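Local coordinates for putative trimethylamine methyltransferase (Rhizobium meliloti, PDB 4YYC), which probably acts as a methyltransferase of the trimethylamine methyltransferase family, at residues P42-R47 against T135-V140; P353-G358 against F388-A393. All coordinates share one frame; numbering follows the deposited sequence. Where two conformers were deposited one is given.

Contact 1: residues P42-R47 against T135-V140; sequences PYIQRR and TVFAPV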
loop_
_atom_site.group_PDB
_atom_site.type_symbol
_atom_site.label_atom_id
_atom_site.label_comp_id
_atom_site.label_asym_id
_atom_site.label_seq_id
_atom_site.Cartn_x
_atom_site.Cartn_y
_atom_site.Cartn_z
ATOM N N PRO A 42 4.483 -16.220 -15.555
ATOM C CA PRO A 42 3.543 -15.647 -16.510
ATOM C C PRO A 42 2.703 -14.564 -15.864
ATOM O O PRO A 42 2.794 -14.320 -14.651
ATOM C CB PRO A 42 2.670 -16.830 -16.891
ATOM C CG PRO A 42 2.684 -17.639 -15.689
ATOM C CD PRO A 42 4.047 -17.522 -15.069
ATOM N N TYR A 43 1.945 -13.869 -16.686
ATOM C CA TYR A 43 1.063 -12.810 -16.236
ATOM C C TYR A 43 0.221 -13.243 -15.037
ATOM O O TYR A 43 -0.164 -14.393 -14.919
ATOM C CB TYR A 43 0.179 -12.294 -17.377
ATOM C CG TYR A 43 -0.839 -13.244 -17.893
ATOM C CD1 TYR A 43 -0.524 -14.168 -18.881
ATOM C CD2 TYR A 43 -2.134 -13.273 -17.371
ATOM C CE1 TYR A 43 -1.469 -15.047 -19.343
ATOM C CE2 TYR A 43 -3.077 -14.164 -17.828
ATOM C CZ TYR A 43 -2.734 -15.041 -18.814
ATOM O OH TYR A 43 -3.665 -15.947 -19.292
ATOM N N ILE A 44 -0.062 -12.283 -14.179
ATOM C CA ILE A 44 -0.898 -12.526 -13.007
ATOM C C ILE A 44 -2.353 -12.789 -13.422
ATOM O O ILE A 44 -2.914 -12.047 -14.229
ATOM C CB ILE A 44 -0.890 -11.283 -12.078
ATOM C CG1 ILE A 44 0.509 -11.112 -11.448
ATOM C CG2 ILE A 44 -1.970 -11.399 -11.043
ATOM C CD1 ILE A 44 0.735 -9.754 -10.898
ATOM N N GLN A 45 -2.954 -13.823 -12.823
ATOM C CA GLN A 45 -4.394 -14.032 -12.916
ATOM C C GLN A 45 -4.926 -13.785 -11.513
ATOM O O GLN A 45 -4.732 -14.616 -10.627
ATOM C CB GLN A 45 -4.740 -15.449 -13.365
ATOM C CG GLN A 45 -4.329 -15.672 -14.782
ATOM C CD GLN A 45 -4.646 -17.056 -15.278
ATOM O OE1 GLN A 45 -5.745 -17.592 -15.033
ATOM N NE2 GLN A 45 -3.717 -17.640 -16.019
ATOM N N ARG A 46 -5.587 -12.650 -11.309
ATOM C CA ARG A 46 -6.069 -12.283 -9.974
ATOM C C ARG A 46 -7.187 -13.158 -9.484
ATOM O O ARG A 46 -8.147 -13.384 -10.226
ATOM C CB ARG A 46 -6.540 -10.807 -9.935
ATOM C CG ARG A 46 -5.406 -9.796 -9.894
ATOM C CD ARG A 46 -5.913 -8.374 -10.040
ATOM N NE ARG A 46 -6.124 -8.039 -11.460
ATOM C CZ ARG A 46 -7.296 -7.947 -12.095
ATOM N NH1 ARG A 46 -7.282 -7.657 -13.372
ATOM N NH2 ARG A 46 -8.466 -8.134 -11.485
ATOM N N ARG A 47 -7.024 -13.693 -8.268
ATOM C CA ARG A 47 -8.064 -14.476 -7.593
ATOM C C ARG A 47 -8.733 -13.610 -6.541
ATOM O O ARG A 47 -9.773 -13.979 -6.002
ATOM C CB ARG A 47 -7.479 -15.724 -6.932
ATOM C CG ARG A 47 -6.650 -16.627 -7.832
ATOM C CD ARG A 47 -7.396 -17.048 -9.069
ATOM N NE ARG A 47 -6.629 -18.036 -9.818
ATOM C CZ ARG A 47 -6.711 -18.198 -11.131
ATOM N NH1 ARG A 47 -5.970 -19.114 -11.724
ATOM N NH2 ARG A 47 -7.530 -17.437 -11.843
ATOM N N THR A 135 -3.261 -9.275 -14.854
ATOM C CA THR A 135 -2.418 -8.093 -14.571
ATOM C C THR A 135 -1.056 -8.342 -15.178
ATOM O O THR A 135 -0.447 -9.387 -14.964
ATOM C CB THR A 135 -2.326 -7.807 -13.055
ATOM O OG1 THR A 135 -3.604 -7.398 -12.576
ATOM C CG2 THR A 135 -1.320 -6.692 -12.748
ATOM N N VAL A 136 -0.594 -7.351 -15.970
ATOM C CA VAL A 136 0.657 -7.436 -16.699
ATOM C C VAL A 136 1.507 -6.218 -16.322
ATOM O O VAL A 136 1.122 -5.082 -16.567
ATOM C CB VAL A 136 0.360 -7.410 -18.218
ATOM C CG1 VAL A 136 1.627 -7.372 -19.039
ATOM C CG2 VAL A 136 -0.490 -8.619 -18.606
ATOM N N PHE A 137 2.710 -6.475 -15.808
ATOM C CA PHE A 137 3.641 -5.435 -15.398
ATOM C C PHE A 137 4.629 -5.137 -16.525
ATOM O O PHE A 137 5.235 -6.059 -17.105
ATOM C CB PHE A 137 4.437 -5.851 -14.184
ATOM C CG PHE A 137 3.623 -6.008 -12.934
ATOM C CD1 PHE A 137 2.661 -5.098 -12.592
ATOM C CD2 PHE A 137 3.888 -7.069 -12.051
ATOM C CE1 PHE A 137 1.948 -5.241 -11.385
ATOM C CE2 PHE A 137 3.189 -7.204 -10.859
ATOM C CZ PHE A 137 2.218 -6.299 -10.531
ATOM N N ALA A 138 4.892 -3.845 -16.749
ATOM C CA ALA A 138 5.889 -3.374 -17.711
ATOM C C ALA A 138 6.787 -2.342 -17.070
ATOM O O ALA A 138 6.377 -1.675 -16.098
ATOM C CB ALA A 138 5.258 -2.734 -18.915
ATOM N N PRO A 139 7.993 -2.164 -17.595
ATOM C CA PRO A 139 8.888 -1.156 -16.985
ATOM C C PRO A 139 8.489 0.302 -17.142
ATOM O O PRO A 139 7.564 0.679 -17.880
ATOM C CB PRO A 139 10.241 -1.413 -17.670
ATOM C CG PRO A 139 10.119 -2.767 -18.319
ATOM C CD PRO A 139 8.678 -2.972 -18.605
ATOM N N VAL A 140 9.196 1.119 -16.373
ATOM C CA VAL A 140 9.317 2.560 -16.634
ATOM C C VAL A 140 9.355 2.891 -18.122
ATOM O O VAL A 140 9.989 2.195 -18.912
ATOM C CB VAL A 140 10.521 3.135 -15.890
ATOM C CG1 VAL A 140 11.823 2.478 -16.346
ATOM C CG2 VAL A 140 10.568 4.665 -15.963
#

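Contact 2: residues P353-G358 against F388-A393; sequences PFRTGG and FVLHAA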
loop_
_atom_site.group_PDB
_atom_site.type_symbol
_atom_site.label_atom_id
_atom_site.label_comp_id
_atom_site.label_asym_id
_atom_site.label_seq_id
_atom_site.Cartn_x
_atom_site.Cartn_y
_atom_site.Cartn_z
ATOM N N PRO A 353 -9.947 -3.117 -21.334
ATOM C CA PRO A 353 -8.853 -3.314 -20.377
ATOM C C PRO A 353 -8.268 -1.984 -19.881
ATOM O O PRO A 353 -8.286 -0.999 -20.599
ATOM C CB PRO A 353 -7.807 -4.108 -21.181
ATOM C CG PRO A 353 -8.534 -4.638 -22.344
ATOM C CD PRO A 353 -9.619 -3.647 -22.667
ATOM N N PHE A 354 -7.789 -1.976 -18.641
ATOM C CA PHE A 354 -7.471 -0.760 -17.908
ATOM C C PHE A 354 -5.959 -0.699 -17.616
ATOM O O PHE A 354 -5.356 -1.687 -17.207
ATOM C CB PHE A 354 -8.282 -0.776 -16.592
ATOM C CG PHE A 354 -8.038 0.397 -15.734
ATOM C CD1 PHE A 354 -8.303 1.665 -16.180
ATOM C CD2 PHE A 354 -7.544 0.221 -14.458
ATOM C CE1 PHE A 354 -8.061 2.773 -15.373
ATOM C CE2 PHE A 354 -7.291 1.303 -13.645
ATOM C CZ PHE A 354 -7.576 2.591 -14.096
ATOM N N ARG A 355 -5.393 0.496 -17.790
ATOM C CA ARG A 355 -4.004 0.803 -17.451
ATOM C C ARG A 355 -3.992 2.023 -16.548
ATOM O O ARG A 355 -4.667 3.006 -16.798
ATOM C CB ARG A 355 -3.185 1.134 -18.719
ATOM C CG ARG A 355 -1.796 1.738 -18.486
ATOM C CD ARG A 355 -1.808 3.250 -18.569
ATOM N NE ARG A 355 -0.680 3.859 -17.896
ATOM C CZ ARG A 355 -0.113 5.007 -18.244
ATOM N NH1 ARG A 355 -0.427 5.656 -19.356
ATOM N NH2 ARG A 355 0.841 5.499 -17.473
ATOM N N THR A 356 -3.237 1.937 -15.461
ATOM C CA THR A 356 -2.985 3.056 -14.548
ATOM C C THR A 356 -1.843 2.638 -13.611
ATOM O O THR A 356 -1.328 1.545 -13.684
ATOM C CB THR A 356 -4.217 3.488 -13.681
ATOM O OG1 THR A 356 -4.000 4.824 -13.168
ATOM C CG2 THR A 356 -4.458 2.560 -12.511
ATOM N N GLY A 357 -1.440 3.560 -12.768
ATOM C CA GLY A 357 -0.571 3.224 -11.641
ATOM C C GLY A 357 0.842 2.881 -11.961
ATOM O O GLY A 357 1.448 3.429 -12.903
ATOM N N GLY A 358 1.358 1.930 -11.217
ATOM C CA GLY A 358 2.777 1.608 -11.264
ATOM C C GLY A 358 3.488 2.020 -9.991
ATOM O O GLY A 358 2.865 2.270 -8.972
ATOM N N PHE A 388 -2.922 -3.495 -17.266
ATOM C CA PHE A 388 -1.632 -3.205 -17.846
ATOM C C PHE A 388 -0.996 -2.112 -17.027
ATOM O O PHE A 388 -1.598 -1.054 -16.850
ATOM C CB PHE A 388 -1.759 -2.799 -19.312
ATOM C CG PHE A 388 -0.477 -2.382 -19.916
ATOM C CD1 PHE A 388 0.602 -3.254 -19.921
ATOM C CD2 PHE A 388 -0.318 -1.111 -20.484
ATOM C CE1 PHE A 388 1.804 -2.881 -20.465
ATOM C CE2 PHE A 388 0.916 -0.716 -21.007
ATOM C CZ PHE A 388 1.973 -1.609 -20.994
ATOM N N VAL A 389 0.172 -2.399 -16.490
ATOM C CA VAL A 389 0.848 -1.481 -15.621
ATOM C C VAL A 389 2.133 -1.017 -16.278
ATOM O O VAL A 389 3.215 -1.647 -16.166
ATOM C CB VAL A 389 1.145 -2.137 -14.252
ATOM C CG1 VAL A 389 1.685 -1.101 -13.284
ATOM C CG2 VAL A 389 -0.071 -2.832 -13.667
ATOM N N LEU A 390 2.046 0.147 -16.903
ATOM C CA LEU A 390 3.236 0.859 -17.314
ATOM C C LEU A 390 3.917 1.419 -16.087
ATOM O O LEU A 390 3.270 1.720 -15.079
ATOM C CB LEU A 390 2.835 1.986 -18.270
ATOM C CG LEU A 390 3.969 2.565 -19.133
ATOM C CD1 LEU A 390 4.627 1.487 -19.961
ATOM C CD2 LEU A 390 3.351 3.690 -19.980
ATOM N N HIS A 391 5.246 1.539 -16.113
ATOM C CA HIS A 391 6.002 2.129 -15.012
ATOM C C HIS A 391 5.952 1.273 -13.745
ATOM O O HIS A 391 6.005 1.780 -12.623
ATOM C CB HIS A 391 5.616 3.545 -14.630
ATOM C CG HIS A 391 5.304 4.457 -15.780
ATOM N ND1 HIS A 391 6.234 4.860 -16.707
ATOM C CD2 HIS A 391 4.174 5.120 -16.079
ATOM C CE1 HIS A 391 5.685 5.699 -17.551
ATOM N NE2 HIS A 391 4.432 5.886 -17.193
ATOM N N ALA A 392 5.845 -0.034 -13.910
ATOM C CA ALA A 392 5.817 -0.899 -12.722
ATOM C C ALA A 392 7.114 -0.946 -11.951
ATOM O O ALA A 392 7.102 -1.235 -10.749
ATOM C CB ALA A 392 5.395 -2.307 -13.140
ATOM N N ALA A 393 8.234 -0.657 -12.598
ATOM C CA ALA A 393 9.559 -0.595 -11.941
ATOM C C ALA A 393 10.479 0.351 -12.614
ATOM O O ALA A 393 10.530 0.398 -13.874
ATOM C CB ALA A 393 10.210 -1.944 -11.860
HETATM O O HOH W 1 0.535 2.262 -15.670
#

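Contact 1: residues P42-R47 against T135-V140
Ile44 and Thr135 sit opposite each other as an antiparallel hydrogen-bonded pair, which adds the short strand 44-45 to the edge of a three-stranded sheet. The evidence is the reciprocal pair of backbone bonds, Ile44 N to Thr135 O at 3.0 Å and Thr135 N to Ile44 O at 2.9 Å. Their side chains lie side by side and point the same way, with Ile44 CB 3.9 Å from Thr135 CB. From this shared face Ile44 reaches on along the neighbouring strand, and its CD1 meets Phe137 CE2 at 3.5 Å. The methyl approaches the ring obliquely. Leu414 and Met417 of helix 404-420 pack on the same ring. Tyr43 contributes its CB, 3.9 Å from Val136 CG2, while its phenol turns away from this strand.

The polar clasp is made by Arg46, whose side chain crosses Thr135 at about a right angle. A bend at chi3 (-83°) directs NE at the hydroxyl: NE donates to Thr135 OG1 over 2.8 Å, nearly straight at 165°, with the oxygen only 6° out of the guanidinium plane. Nearby, NH1 bonds the carbonyls of Gly132 and Ala134, so several bonds fix the group's rotation. A methionine here has no N-H donors on its side chain, which would probably leave Thr135 OG1 and both carbonyls without their arginine mate. Thr135 OG1 stands beside its own backbone N, where it both accepts from Arg46 NE and hydrogen-bonds Thr386 O.

Contact 2: residues P353-G358 against F388-A393
The guanidinium of Arg355 has Leu390 CD2 over one face, 3.9 Å above its plane and offset toward the rim, and a water in plane at its edge. The segments hold the short strands 354-355, weakly bonded, and 388-389, with the loops that follow them, consistent with the strand-to-loop region of the family's TIM barrel. The His391 ring carries Leu390 CG over its centre; it slants past Arg355 with planes 60° apart, NE2 lying 3.6 Å from Arg355 NH2. Both nitrogens hydrogen-bond one oxygen of an unidentified ligand, probably from the crystallisation liquor. At the Phe388 ring, Leu390 N stands above the centre of one face, while Arg355 CG approaches CD2 obliquely at 3.8 Å.

A sharp bend at chi2 (-96°) carries the arginine chain past Phe388 toward Leu390. There the water accepts from Arg355 NE at 3.0 Å and probably donates to Leu390 O at 2.9 Å, linking the two segments. Direct backbone bonding is sparse: Phe388 N donates to Phe354 O over 3.0 Å. Gly358 packs its CA 3.6 Å from Val389 CG1, and a beta carbon on it would clash with the carbonyl oxygens of Leu390 and His391.

Both contacts are buried, contact 2 deeper, its centre about 4 Å from that of the chain against about 10 Å for contact 1. They share one sheet, in which strand 134-137 stands between 44-45 and 388-389, and their centres are about 9 Å apart. The join is direct: Ala138 N to Val389 O and Ala138 O to Ala392 N, each 2.8 Å, are probable hydrogen bonds, and Phe137 CD1 packs 3.7 Å from Val389 CG2. Their chemistry differs with position. Contact 1 adds an edge strand through a single antiparallel hydrogen-bonded pair and an arginine spent on protein oxygens; contact 2 relies on water, glycine and loops, and its arginine reaches a bound ligand.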